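Local coordinates for protein N-alpha-acetyltransferase 30 (Saccharomyces cerevisiae, PDB 6YGA) that catalyses, as the catalytic subunit of the NatC complex, transfer of an acetyl group from acetyl-CoA to the N-terminal methionine of proteins such as the L-A virus GAG protein, at residues G63-K68 with K98-A103; P44-I49 with I104-R109; R76-I81 with E114-T119; M1-K6 with Y48-N53. All blocks are in the same frame, centred on the assembly; numbering follows the deposited sequence.

Overall arrangement
Following the chain from its N terminus, interaction 4 closes first, pairing the edge strand 3-7 with strand 47-52 after two intervening helices. Interaction 2 opens on that second strand, sharing Tyr48 and Ile49 with interaction 4, and closes on the C-terminal half of helix 95-109. Interaction 1 is nested inside the loop so formed, laying strand 61-72 against the preceding turns of the same helix. Interaction 3 crosses both: it opens on strand 76-86, ahead of the helix, and closes on strand 114-120 beyond it. Interactions 1 and 2 tie helix 95-109 to the mixed sheet, while 3 and 4 join neighbouring strands within it, on opposite sides of the chain's centre.

Interaction 1. Residues G63-K68 with K98-A103; sequences GCIVCK and KLVEIA
Ile65 packs against Leu99, Val100 and Ala103 on the near side of the helix. The tight part lies around the Ile65 side chain: its CD1 sits 3.7 Å from Ala103 CB and 3.8 Å from Val100 CA, while CG2 comes within 3.7 Å of Leu99 O. A fully extended side chain (chi1 -175°, chi2 172°) lets the isoleucine push CD1 between Val100 and Ala103. Leu99 reaches back the other way, its CD1 resting on the strand backbone, 3.5 Å from Cys64 N, where Gly63 has no side chain to intervene. The next inward-facing residue, Cys67, adds a lighter touch, SG to Ala103 CB at 3.9 Å. On the looser, outer side of the helix, Lys98 and Glu101 form a long salt bridge with each other, and Glu101 packs on Phe578 of the N-alpha-acetyltransferase 35 chain. The strand axis runs 35° from that of the helix, with Tyr48 of strand 47-52 and Leu84 of strand 76-86 also packing on Ile65.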
loop_
_atom_site.group_PDB
_atom_site.type_symbol
_atom_site.label_atom_id
_atom_site.label_comp_id
_atom_site.label_asym_id
_atom_site.label_seq_id
_atom_site.Cartn_x
_atom_site.Cartn_y
_atom_site.Cartn_z
ATOM N N GLY A 63 -22.194 -16.956 18.321
ATOM C CA GLY A 63 -21.599 -16.531 17.071
ATOM C C GLY A 63 -22.536 -15.574 16.375
ATOM O O GLY A 63 -23.752 -15.603 16.590
ATOM N N CYS A 64 -21.962 -14.714 15.538
ATOM C CA CYS A 64 -22.781 -13.738 14.836
ATOM C C CYS A 64 -22.064 -13.263 13.584
ATOM O O CYS A 64 -20.840 -13.368 13.461
ATOM C CB CYS A 64 -23.118 -12.544 15.731
ATOM S SG CYS A 64 -21.694 -11.517 16.135
ATOM N N ILE A 65 -22.852 -12.720 12.662
ATOM C CA ILE A 65 -22.337 -12.098 11.450
ATOM C C ILE A 65 -23.121 -10.813 11.222
ATOM O O ILE A 65 -24.339 -10.772 11.427
ATOM C CB ILE A 65 -22.420 -13.061 10.244
ATOM C CG1 ILE A 65 -21.756 -12.454 9.008
ATOM C CG2 ILE A 65 -23.863 -13.471 9.952
ATOM C CD1 ILE A 65 -21.642 -13.433 7.857
ATOM N N VAL A 66 -22.417 -9.752 10.840
ATOM C CA VAL A 66 -23.004 -8.427 10.671
ATOM C C VAL A 66 -22.724 -7.972 9.245
ATOM O O VAL A 66 -21.563 -7.948 8.815
ATOM C CB VAL A 66 -22.441 -7.425 11.689
ATOM C CG1 VAL A 66 -23.152 -6.099 11.562
ATOM C CG2 VAL A 66 -22.578 -7.967 13.102
ATOM N N CYS A 67 -23.778 -7.612 8.516
ATOM C CA CYS A 67 -23.667 -7.304 7.098
ATOM C C CYS A 67 -24.428 -6.029 6.763
ATOM O O CYS A 67 -25.322 -5.598 7.494
ATOM C CB CYS A 67 -24.191 -8.460 6.235
ATOM S SG CYS A 67 -23.395 -10.039 6.592
ATOM N N LYS A 68 -24.051 -5.431 5.634
ATOM C CA LYS A 68 -24.754 -4.297 5.053
ATOM C C LYS A 68 -24.822 -4.497 3.546
ATOM O O LYS A 68 -24.147 -5.361 2.980
ATOM C CB LYS A 68 -24.062 -2.966 5.377
ATOM C CG LYS A 68 -22.902 -2.651 4.446
ATOM C CD LYS A 68 -22.202 -1.356 4.811
ATOM C CE LYS A 68 -21.287 -0.891 3.684
ATOM N NZ LYS A 68 -22.060 -0.493 2.472
ATOM N N LYS A 98 -21.680 -21.650 8.517
ATOM C CA LYS A 98 -23.134 -21.618 8.406
ATOM C C LYS A 98 -23.665 -20.193 8.516
ATOM O O LYS A 98 -24.647 -19.839 7.855
ATOM C CB LYS A 98 -23.761 -22.515 9.471
ATOM C CG LYS A 98 -25.173 -22.953 9.133
ATOM C CD LYS A 98 -25.195 -23.720 7.822
ATOM C CE LYS A 98 -26.611 -24.088 7.419
ATOM N NZ LYS A 98 -26.622 -24.991 6.236
ATOM N N LEU A 99 -23.029 -19.362 9.346
ATOM C CA LEU A 99 -23.446 -17.968 9.457
ATOM C C LEU A 99 -23.187 -17.210 8.161
ATOM O O LEU A 99 -24.005 -16.382 7.745
ATOM C CB LEU A 99 -22.729 -17.296 10.627
ATOM C CG LEU A 99 -23.275 -17.580 12.029
ATOM C CD1 LEU A 99 -22.268 -17.168 13.089
ATOM C CD2 LEU A 99 -24.590 -16.851 12.237
ATOM N N VAL A 100 -22.051 -17.472 7.511
ATOM C CA VAL A 100 -21.776 -16.836 6.227
ATOM C C VAL A 100 -22.788 -17.293 5.187
ATOM O O VAL A 100 -23.304 -16.487 4.404
ATOM C CB VAL A 100 -20.330 -17.126 5.782
ATOM C CG1 VAL A 100 -20.073 -16.549 4.402
ATOM C CG2 VAL A 100 -19.340 -16.551 6.779
ATOM N N GLU A 101 -23.111 -18.590 5.180
ATOM C CA GLU A 101 -24.037 -19.118 4.184
ATOM C C GLU A 101 -25.432 -18.528 4.346
ATOM O O GLU A 101 -26.090 -18.199 3.353
ATOM C CB GLU A 101 -24.090 -20.645 4.271
ATOM C CG GLU A 101 -22.860 -21.344 3.711
ATOM C CD GLU A 101 -22.936 -22.856 3.831
ATOM O OE1 GLU A 101 -23.689 -23.349 4.697
ATOM O OE2 GLU A 101 -22.246 -23.553 3.058
ATOM N N ILE A 102 -25.903 -18.387 5.588
ATOM C CA ILE A 102 -27.249 -17.859 5.784
ATOM C C ILE A 102 -27.289 -16.362 5.494
ATOM O O ILE A 102 -28.314 -15.842 5.038
ATOM C CB ILE A 102 -27.757 -18.190 7.202
ATOM C CG1 ILE A 102 -29.236 -17.827 7.342
ATOM C CG2 ILE A 102 -26.938 -17.473 8.261
ATOM C CD1 ILE A 102 -29.844 -18.266 8.647
ATOM N N ALA A 103 -26.180 -15.651 5.720
ATOM C CA ALA A 103 -26.141 -14.224 5.416
ATOM C C ALA A 103 -26.082 -13.980 3.912
ATOM O O ALA A 103 -26.788 -13.110 3.391
ATOM C CB ALA A 103 -24.950 -13.570 6.115
#

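Interaction 2. Residues P44-I49 with I104-R109; sequences PELTYI and IDKMQR
Two torsions of Lys106 bring it across Glu45, Leu46 and Tyr48: CG lies anti to the backbone N (chi1 174°), and a bend at chi2 (61°) carries the rest of the aliphatic chain past the carbonyl oxygen of Glu45. The lysine thus works through its methylenes. Lys106 CB is 3.6 Å from Tyr48 OH, and Lys106 CG lies 3.6 Å from Glu45 O. Farther out, Lys106 CE passes Glu45 CB at 4.0 Å, the two side chains crossing at about a right angle. The ammonium leaves this surface to form a salt bridge with Glu110, just beyond the segment.

Leu46 supplies the apolar part. One branch, CD2, touches both Lys106 CG at 3.7 Å and selenomethionine Met107 CG at 3.9 Å, so a single methyl spans two successive helix residues. Arg109 stays beside the contact, held within its own helix by a salt bridge from NE to Asp105 OD1 (2.6 Å, 161° at the hydrogen); the oxygen lies in the guanidinium plane, and a weaker bond from NH2 reaches the same atom. Elsewhere on this helix, Ile104, Asp105 and Gln108 pack on Phe578 of the N-alpha-acetyltransferase 35 chain. The arrangement is that of an alpha/beta layer in the GNAT fold, the last turns of helix 95-109 resting on the start of strand 47-52 and the short 3-10 turn before it.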
loop_
_atom_site.group_PDB
_atom_site.type_symbol
_atom_site.label_atom_id
_atom_site.label_comp_id
_atom_site.label_asym_id
_atom_site.label_seq_id
_atom_site.Cartn_x
_atom_site.Cartn_y
_atom_site.Cartn_z
ATOM N N PRO A 44 -31.096 -4.203 9.891
ATOM C CA PRO A 44 -31.371 -5.236 10.902
ATOM C C PRO A 44 -31.565 -6.610 10.297
ATOM O O PRO A 44 -31.275 -7.617 10.951
ATOM C CB PRO A 44 -32.649 -4.728 11.583
ATOM C CG PRO A 44 -33.314 -3.911 10.540
ATOM C CD PRO A 44 -32.212 -3.248 9.769
ATOM N N GLU A 45 -32.026 -6.683 9.052
ATOM C CA GLU A 45 -32.297 -7.964 8.418
ATOM C C GLU A 45 -31.035 -8.673 7.945
ATOM O O GLU A 45 -31.128 -9.807 7.464
ATOM C CB GLU A 45 -33.249 -7.770 7.233
ATOM C CG GLU A 45 -32.634 -7.042 6.041
ATOM C CD GLU A 45 -32.567 -5.535 6.224
ATOM O OE1 GLU A 45 -33.024 -5.033 7.270
ATOM O OE2 GLU A 45 -32.062 -4.850 5.310
ATOM N N LEU A 46 -29.868 -8.041 8.076
ATOM C CA LEU A 46 -28.617 -8.583 7.565
ATOM C C LEU A 46 -27.647 -8.960 8.681
ATOM O O LEU A 46 -26.444 -9.097 8.435
ATOM C CB LEU A 46 -27.973 -7.585 6.602
ATOM C CG LEU A 46 -28.814 -7.207 5.380
ATOM C CD1 LEU A 46 -28.034 -6.285 4.447
ATOM C CD2 LEU A 46 -29.284 -8.454 4.643
ATOM N N THR A 47 -28.145 -9.129 9.902
ATOM C CA THR A 47 -27.342 -9.583 11.030
ATOM C C THR A 47 -27.968 -10.848 11.598
ATOM O O THR A 47 -29.171 -10.879 11.877
ATOM C CB THR A 47 -27.237 -8.505 12.112
ATOM O OG1 THR A 47 -26.516 -7.381 11.596
ATOM C CG2 THR A 47 -26.505 -9.041 13.330
ATOM N N TYR A 48 -27.153 -11.888 11.761
ATOM C CA TYR A 48 -27.614 -13.178 12.247
ATOM C C TYR A 48 -26.791 -13.599 13.454
ATOM O O TYR A 48 -25.626 -13.220 13.591
ATOM C CB TYR A 48 -27.523 -14.257 11.157
ATOM C CG TYR A 48 -28.615 -14.156 10.124
ATOM C CD1 TYR A 48 -28.504 -13.279 9.053
ATOM C CD2 TYR A 48 -29.762 -14.931 10.222
ATOM C CE1 TYR A 48 -29.508 -13.177 8.105
ATOM C CE2 TYR A 48 -30.770 -14.839 9.281
ATOM C CZ TYR A 48 -30.640 -13.961 8.224
ATOM O OH TYR A 48 -31.645 -13.871 7.287
ATOM N N ILE A 49 -27.413 -14.390 14.327
ATOM C CA ILE A 49 -26.749 -14.930 15.504
ATOM C C ILE A 49 -26.878 -16.447 15.490
ATOM O O ILE A 49 -27.766 -17.021 14.854
ATOM C CB ILE A 49 -27.317 -14.354 16.818
ATOM C CG1 ILE A 49 -28.844 -14.476 16.840
ATOM C CG2 ILE A 49 -26.874 -12.913 17.005
ATOM C CD1 ILE A 49 -29.482 -14.021 18.134
ATOM N N ILE A 104 -25.244 -14.737 3.200
ATOM C CA ILE A 104 -25.170 -14.586 1.750
ATOM C C ILE A 104 -26.489 -14.992 1.106
ATOM O O ILE A 104 -26.946 -14.366 0.142
ATOM C CB ILE A 104 -23.985 -15.393 1.185
ATOM C CG1 ILE A 104 -22.663 -14.842 1.722
ATOM C CG2 ILE A 104 -23.989 -15.364 -0.340
ATOM C CD1 ILE A 104 -21.442 -15.552 1.170
ATOM N N ASP A 105 -27.126 -16.038 1.637
ATOM C CA ASP A 105 -28.430 -16.449 1.125
ATOM C C ASP A 105 -29.456 -15.334 1.288
ATOM O O ASP A 105 -30.281 -15.106 0.395
ATOM C CB ASP A 105 -28.884 -17.726 1.833
ATOM C CG ASP A 105 -30.193 -18.268 1.290
ATOM O OD1 ASP A 105 -31.257 -17.704 1.620
ATOM O OD2 ASP A 105 -30.159 -19.258 0.527
ATOM N N LYS A 106 -29.409 -14.618 2.413
ATOM C CA LYS A 106 -30.321 -13.499 2.628
ATOM C C LYS A 106 -30.038 -12.367 1.649
ATOM O O LYS A 106 -30.962 -11.790 1.063
ATOM C CB LYS A 106 -30.208 -13.008 4.072
ATOM C CG LYS A 106 -31.008 -11.750 4.384
ATOM C CD LYS A 106 -32.498 -11.963 4.157
ATOM C CE LYS A 106 -33.302 -10.729 4.548
ATOM N NZ LYS A 106 -34.754 -10.909 4.275
HETATM N N MSE A 107 -28.764 -12.035 1.459
HETATM C CA MSE A 107 -28.380 -10.938 0.580
HETATM C C MSE A 107 -28.655 -11.280 -0.887
HETATM O O MSE A 107 -29.024 -10.404 -1.667
HETATM C CB MSE A 107 -26.905 -10.571 0.798
HETATM C CG MSE A 107 -26.637 -9.964 2.177
HETATM SE SE MSE A 107 -24.847 -9.214 2.415
HETATM C CE MSE A 107 -23.866 -10.840 2.857
ATOM N N GLN A 108 -28.501 -12.554 -1.257
ATOM C CA GLN A 108 -28.875 -12.967 -2.607
ATOM C C GLN A 108 -30.376 -12.835 -2.824
ATOM O O GLN A 108 -30.819 -12.362 -3.879
ATOM C CB GLN A 108 -28.423 -14.403 -2.874
ATOM C CG GLN A 108 -28.822 -14.913 -4.246
ATOM C CD GLN A 108 -28.163 -16.229 -4.592
ATOM O OE1 GLN A 108 -28.208 -17.183 -3.816
ATOM N NE2 GLN A 108 -27.534 -16.284 -5.760
ATOM N N ARG A 109 -31.176 -13.246 -1.837
ATOM C CA ARG A 109 -32.619 -13.070 -1.934
ATOM C C ARG A 109 -33.006 -11.599 -1.911
ATOM O O ARG A 109 -34.091 -11.248 -2.386
ATOM C CB ARG A 109 -33.329 -13.832 -0.808
ATOM C CG ARG A 109 -33.385 -15.340 -1.032
ATOM C CD ARG A 109 -34.166 -16.079 0.057
ATOM N NE ARG A 109 -33.378 -16.280 1.271
ATOM C CZ ARG A 109 -33.622 -15.683 2.434
ATOM N NH1 ARG A 109 -34.643 -14.846 2.553
ATOM N NH2 ARG A 109 -32.847 -15.931 3.480
#

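Interaction 3. Residues R76-I81 with E114-T119; sequences RLRGYI and EIMLET
Strands 76-81 and 114-119 run parallel, with Gly79 N donating to Glu114 O (2.7 Å) and Gly79 O accepting from Met116 N, before Ile81 N continues the pattern to Met116 O. Beside this backbone pairing, Glu114 is shared by two arginines. Arg76 grips Glu114 OE1 side-on through NE and NH2, the oxygen lying in its guanidinium plane, with NH2 at 3.1 Å. Arg78 uses the same pair of nitrogens on Glu114 OE2, its NH2 2.7 Å away, but here the oxygen lies nearly 20° out of the guanidinium plane. Each carboxylate oxygen therefore takes two arginine N-H groups, which probably stabilises the carboxylate as an anion and restrains its rotation.

On the same face, the Tyr80 ring swings away from its own amide nitrogen (chi1 178°) and out across the partner strand. Its OH donates to the syn lone pair of Glu118 OE1 at 2.7 Å, the ring and carboxylate planes standing 63° apart. The selenium of selenomethionine Met116 lies at the ring edge, 5.0 Å from its centroid, a Met-aromatic contact. A water accepts from Glu118 N and lies 2.9 Å from Ile81 O. On the face that carries Ile115, its CG2 meets Ile81 CG1.

Helix 95-109 links these two strands in a beta-alpha-beta unit; strand 61-72 flanks 76-86, strand 151-157 flanks 114-120, and Tyr130 of helix 124-131 packs on Ile81 and Leu117.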
loop_
_atom_site.group_PDB
_atom_site.type_symbol
_atom_site.label_atom_id
_atom_site.label_comp_id
_atom_site.label_asym_id
_atom_site.label_seq_id
_atom_site.Cartn_x
_atom_site.Cartn_y
_atom_site.Cartn_z
ATOM N N ARG A 76 -25.248 -1.741 -9.624
ATOM C CA ARG A 76 -25.096 -3.026 -8.957
ATOM C C ARG A 76 -25.229 -2.875 -7.449
ATOM O O ARG A 76 -24.758 -1.893 -6.865
ATOM C CB ARG A 76 -23.748 -3.676 -9.306
ATOM C CG ARG A 76 -23.677 -4.146 -10.754
ATOM C CD ARG A 76 -22.300 -4.673 -11.141
ATOM N NE ARG A 76 -21.942 -5.906 -10.441
ATOM C CZ ARG A 76 -22.363 -7.119 -10.790
ATOM N NH1 ARG A 76 -23.174 -7.275 -11.828
ATOM N NH2 ARG A 76 -21.978 -8.182 -10.096
ATOM N N LEU A 77 -25.886 -3.854 -6.828
ATOM C CA LEU A 77 -26.015 -3.922 -5.378
ATOM C C LEU A 77 -24.883 -4.769 -4.816
ATOM O O LEU A 77 -24.718 -5.931 -5.208
ATOM C CB LEU A 77 -27.364 -4.512 -4.973
ATOM C CG LEU A 77 -28.555 -3.560 -5.021
ATOM C CD1 LEU A 77 -29.822 -4.253 -4.544
ATOM C CD2 LEU A 77 -28.263 -2.329 -4.182
ATOM N N ARG A 78 -24.116 -4.190 -3.894
ATOM C CA ARG A 78 -22.970 -4.849 -3.278
ATOM C C ARG A 78 -23.296 -5.178 -1.825
ATOM O O ARG A 78 -23.462 -4.275 -0.996
ATOM C CB ARG A 78 -21.723 -3.971 -3.366
ATOM C CG ARG A 78 -20.588 -4.428 -2.463
ATOM C CD ARG A 78 -19.278 -3.758 -2.830
ATOM N NE ARG A 78 -18.781 -4.219 -4.122
ATOM C CZ ARG A 78 -17.675 -3.765 -4.701
ATOM N NH1 ARG A 78 -16.947 -2.832 -4.105
ATOM N NH2 ARG A 78 -17.296 -4.244 -5.878
ATOM N N GLY A 79 -23.398 -6.469 -1.523
ATOM C CA GLY A 79 -23.436 -6.898 -0.144
ATOM C C GLY A 79 -22.055 -6.846 0.481
ATOM O O GLY A 79 -21.035 -6.991 -0.192
ATOM N N TYR A 80 -22.026 -6.627 1.794
ATOM C CA TYR A 80 -20.771 -6.445 2.512
ATOM C C TYR A 80 -20.836 -7.161 3.850
ATOM O O TYR A 80 -21.802 -6.992 4.599
ATOM C CB TYR A 80 -20.471 -4.954 2.718
ATOM C CG TYR A 80 -19.209 -4.683 3.500
ATOM C CD1 TYR A 80 -17.960 -4.901 2.934
ATOM C CD2 TYR A 80 -19.266 -4.202 4.802
ATOM C CE1 TYR A 80 -16.804 -4.655 3.645
ATOM C CE2 TYR A 80 -18.115 -3.951 5.521
ATOM C CZ TYR A 80 -16.888 -4.180 4.938
ATOM O OH TYR A 80 -15.739 -3.932 5.651
ATOM N N ILE A 81 -19.814 -7.959 4.145
ATOM C CA ILE A 81 -19.703 -8.673 5.412
ATOM C C ILE A 81 -18.776 -7.865 6.310
ATOM O O ILE A 81 -17.560 -7.831 6.092
ATOM C CB ILE A 81 -19.188 -10.105 5.210
ATOM C CG1 ILE A 81 -20.168 -10.903 4.342
ATOM C CG2 ILE A 81 -18.966 -10.795 6.548
ATOM C CD1 ILE A 81 -19.737 -12.334 4.078
ATOM N N GLU A 114 -23.316 -8.932 -5.754
ATOM C CA GLU A 114 -22.005 -9.403 -5.337
ATOM C C GLU A 114 -21.872 -9.220 -3.834
ATOM O O GLU A 114 -22.569 -8.405 -3.222
ATOM C CB GLU A 114 -20.886 -8.658 -6.073
ATOM C CG GLU A 114 -20.862 -7.169 -5.782
ATOM C CD GLU A 114 -20.174 -6.370 -6.869
ATOM O OE1 GLU A 114 -20.121 -6.852 -8.018
ATOM O OE2 GLU A 114 -19.687 -5.257 -6.573
ATOM N N ILE A 115 -20.966 -9.995 -3.245
ATOM C CA ILE A 115 -20.643 -9.912 -1.828
ATOM C C ILE A 115 -19.172 -9.545 -1.706
ATOM O O ILE A 115 -18.323 -10.145 -2.375
ATOM C CB ILE A 115 -20.936 -11.237 -1.103
ATOM C CG1 ILE A 115 -22.338 -11.731 -1.455
ATOM C CG2 ILE A 115 -20.812 -11.060 0.402
ATOM C CD1 ILE A 115 -23.440 -10.823 -0.957
HETATM N N MSE A 116 -18.873 -8.567 -0.857
HETATM C CA MSE A 116 -17.495 -8.121 -0.683
HETATM C C MSE A 116 -17.080 -8.138 0.786
HETATM O O MSE A 116 -17.871 -7.805 1.667
HETATM C CB MSE A 116 -17.316 -6.716 -1.268
HETATM C CG MSE A 116 -15.872 -6.248 -1.379
HETATM SE SE MSE A 116 -15.181 -5.423 0.249
HETATM C CE MSE A 116 -15.932 -3.640 0.022
ATOM N N LEU A 117 -15.833 -8.532 1.037
ATOM C CA LEU A 117 -15.271 -8.505 2.378
ATOM C C LEU A 117 -13.773 -8.269 2.273
ATOM O O LEU A 117 -13.165 -8.457 1.216
ATOM C CB LEU A 117 -15.563 -9.804 3.146
ATOM C CG LEU A 117 -14.870 -11.079 2.650
ATOM C CD1 LEU A 117 -13.623 -11.390 3.469
ATOM C CD2 LEU A 117 -15.824 -12.266 2.654
ATOM N N GLU A 118 -13.184 -7.845 3.386
ATOM C CA GLU A 118 -11.742 -7.728 3.522
ATOM C C GLU A 118 -11.274 -8.692 4.598
ATOM O O GLU A 118 -11.980 -8.922 5.587
ATOM C CB GLU A 118 -11.319 -6.299 3.880
ATOM C CG GLU A 118 -11.778 -5.244 2.889
ATOM C CD GLU A 118 -12.944 -4.425 3.401
ATOM O OE1 GLU A 118 -13.419 -4.698 4.524
ATOM O OE2 GLU A 118 -13.380 -3.503 2.681
ATOM N N THR A 119 -10.088 -9.258 4.402
ATOM C CA THR A 119 -9.526 -10.190 5.364
ATOM C C THR A 119 -8.008 -10.108 5.295
ATOM O O THR A 119 -7.436 -9.594 4.330
ATOM C CB THR A 119 -10.014 -11.625 5.109
ATOM O OG1 THR A 119 -9.673 -12.458 6.223
ATOM C CG2 THR A 119 -9.379 -12.192 3.859
HETATM O O HOH W 1 -14.756 -7.060 5.925
#

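Interaction 4. Residues M1-K6 with Y48-N53; sequences MEIVYK and YIAVDN
An antiparallel strand pair at the edge of the GNAT sheet joins Val4 to Val51 and Lys6 to Ile49 as hydrogen-bonded pairs. Val4 N reaches Val51 O at 2.7 Å, and the return bond, Val51 N to Val4 O, lies in the carbonyl plane. Ile3 with Asp52 and Tyr5 with Ala50 form the intervening non-hydrogen-bonded pairs. On their face, Ala50 CB is 3.7 Å from Tyr5 CE2, an oblique approach to the ring, whose other neighbours include Lys98 and Leu99 of helix 95-109. Ile3 divides its branches: CG2 touches Ala50 CB, while CD1 packs on Asp52 CB. On the face shared by Val4, Lys6, Ile49 and Val51, the Lys6 side chain slants over Ile49, Lys6 CG to Ile49 CG1 at 3.7 Å. Its CD continues toward Val51 CG2. Beyond the strand, Asn53 N donates to Glu2 O at 2.8 Å. Tyr90 OH bonds to Asp52 OD2; the other oxygen, Asp52 OD1, accepts Glu2 N from above the carboxylate plane at 3.0 Å, with 170° at the hydrogen.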
loop_
_atom_site.group_PDB
_atom_site.type_symbol
_atom_site.label_atom_id
_atom_site.label_comp_id
_atom_site.label_asym_id
_atom_site.label_seq_id
_atom_site.Cartn_x
_atom_site.Cartn_y
_atom_site.Cartn_z
HETATM N N MSE A 1 -24.474 -30.245 21.698
HETATM C CA MSE A 1 -24.599 -29.010 20.938
HETATM C C MSE A 1 -25.787 -29.058 19.977
HETATM O O MSE A 1 -25.950 -30.025 19.234
HETATM C CB MSE A 1 -23.311 -28.743 20.166
HETATM C CG MSE A 1 -23.123 -27.311 19.749
HETATM SE SE MSE A 1 -21.449 -27.077 18.790
HETATM C CE MSE A 1 -21.850 -28.179 17.241
ATOM N N GLU A 2 -26.624 -28.002 19.995
ATOM C CA GLU A 2 -27.781 -27.886 19.100
ATOM C C GLU A 2 -27.856 -26.428 18.640
ATOM O O GLU A 2 -28.635 -25.625 19.156
ATOM C CB GLU A 2 -29.073 -28.330 19.786
ATOM C CG GLU A 2 -30.171 -28.769 18.827
ATOM C CD GLU A 2 -31.554 -28.701 19.444
ATOM O OE1 GLU A 2 -32.120 -27.589 19.511
ATOM O OE2 GLU A 2 -32.074 -29.756 19.865
ATOM N N ILE A 3 -27.036 -26.086 17.646
ATOM C CA ILE A 3 -26.903 -24.696 17.231
ATOM C C ILE A 3 -28.107 -24.274 16.398
ATOM O O ILE A 3 -28.567 -25.007 15.512
ATOM C CB ILE A 3 -25.588 -24.498 16.459
ATOM C CG1 ILE A 3 -24.402 -24.930 17.322
ATOM C CG2 ILE A 3 -25.419 -23.050 16.050
ATOM C CD1 ILE A 3 -24.278 -24.155 18.615
ATOM N N VAL A 4 -28.626 -23.082 16.686
ATOM C CA VAL A 4 -29.765 -22.505 15.981
ATOM C C VAL A 4 -29.344 -21.148 15.435
ATOM O O VAL A 4 -28.743 -20.345 16.158
ATOM C CB VAL A 4 -30.992 -22.371 16.902
ATOM C CG1 VAL A 4 -32.147 -21.711 16.168
ATOM C CG2 VAL A 4 -31.406 -23.734 17.438
ATOM N N TYR A 5 -29.651 -20.899 14.163
ATOM C CA TYR A 5 -29.297 -19.664 13.472
ATOM C C TYR A 5 -30.571 -18.874 13.202
ATOM O O TYR A 5 -31.481 -19.373 12.534
ATOM C CB TYR A 5 -28.560 -19.965 12.167
ATOM C CG TYR A 5 -27.380 -20.890 12.346
ATOM C CD1 TYR A 5 -27.533 -22.267 12.258
ATOM C CD2 TYR A 5 -26.114 -20.387 12.611
ATOM C CE1 TYR A 5 -26.459 -23.118 12.429
ATOM C CE2 TYR A 5 -25.031 -21.230 12.780
ATOM C CZ TYR A 5 -25.211 -22.595 12.687
ATOM O OH TYR A 5 -24.144 -23.445 12.855
ATOM N N LYS A 6 -30.632 -17.649 13.708
ATOM C CA LYS A 6 -31.839 -16.841 13.666
ATOM C C LYS A 6 -31.480 -15.400 13.343
ATOM O O LYS A 6 -30.352 -14.964 13.593
ATOM C CB LYS A 6 -32.593 -16.915 15.000
ATOM C CG LYS A 6 -31.694 -16.813 16.218
ATOM C CD LYS A 6 -32.251 -17.611 17.383
ATOM C CE LYS A 6 -33.609 -17.090 17.814
ATOM N NZ LYS A 6 -34.206 -17.942 18.877
ATOM N N TYR A 48 -27.153 -11.888 11.761
ATOM C CA TYR A 48 -27.614 -13.178 12.247
ATOM C C TYR A 48 -26.791 -13.599 13.454
ATOM O O TYR A 48 -25.626 -13.220 13.591
ATOM C CB TYR A 48 -27.523 -14.257 11.157
ATOM C CG TYR A 48 -28.615 -14.156 10.124
ATOM C CD1 TYR A 48 -28.504 -13.279 9.053
ATOM C CD2 TYR A 48 -29.762 -14.931 10.222
ATOM C CE1 TYR A 48 -29.508 -13.177 8.105
ATOM C CE2 TYR A 48 -30.770 -14.839 9.281
ATOM C CZ TYR A 48 -30.640 -13.961 8.224
ATOM O OH TYR A 48 -31.645 -13.871 7.287
ATOM N N ILE A 49 -27.413 -14.390 14.327
ATOM C CA ILE A 49 -26.749 -14.930 15.504
ATOM C C ILE A 49 -26.878 -16.447 15.490
ATOM O O ILE A 49 -27.766 -17.021 14.854
ATOM C CB ILE A 49 -27.317 -14.354 16.818
ATOM C CG1 ILE A 49 -28.844 -14.476 16.840
ATOM C CG2 ILE A 49 -26.874 -12.913 17.005
ATOM C CD1 ILE A 49 -29.482 -14.021 18.134
ATOM N N ALA A 50 -25.964 -17.097 16.204
ATOM C CA ALA A 50 -26.015 -18.530 16.449
ATOM C C ALA A 50 -26.124 -18.744 17.949
ATOM O O ALA A 50 -25.378 -18.130 18.717
ATOM C CB ALA A 50 -24.773 -19.237 15.896
ATOM N N VAL A 51 -27.063 -19.594 18.365
ATOM C CA VAL A 51 -27.258 -19.923 19.771
ATOM C C VAL A 51 -27.237 -21.438 19.921
ATOM O O VAL A 51 -27.625 -22.174 19.009
ATOM C CB VAL A 51 -28.575 -19.332 20.339
ATOM C CG1 VAL A 51 -28.585 -17.810 20.216
ATOM C CG2 VAL A 51 -29.799 -19.941 19.653
ATOM N N ASP A 52 -26.755 -21.905 21.073
ATOM C CA ASP A 52 -26.745 -23.326 21.412
ATOM C C ASP A 52 -27.990 -23.596 22.248
ATOM O O ASP A 52 -28.085 -23.145 23.393
ATOM C CB ASP A 52 -25.469 -23.708 22.165
ATOM C CG ASP A 52 -25.373 -25.207 22.462
ATOM O OD1 ASP A 52 -26.329 -25.959 22.173
ATOM O OD2 ASP A 52 -24.324 -25.634 22.993
ATOM N N ASN A 53 -28.945 -24.326 21.670
ATOM C CA ASN A 53 -30.217 -24.541 22.349
ATOM C C ASN A 53 -30.068 -25.479 23.540
ATOM O O ASN A 53 -30.786 -25.331 24.536
ATOM C CB ASN A 53 -31.248 -25.084 21.360
ATOM C CG ASN A 53 -32.620 -24.473 21.555
ATOM O OD1 ASN A 53 -32.951 -23.998 22.640
ATOM N ND2 ASN A 53 -33.427 -24.480 20.499
#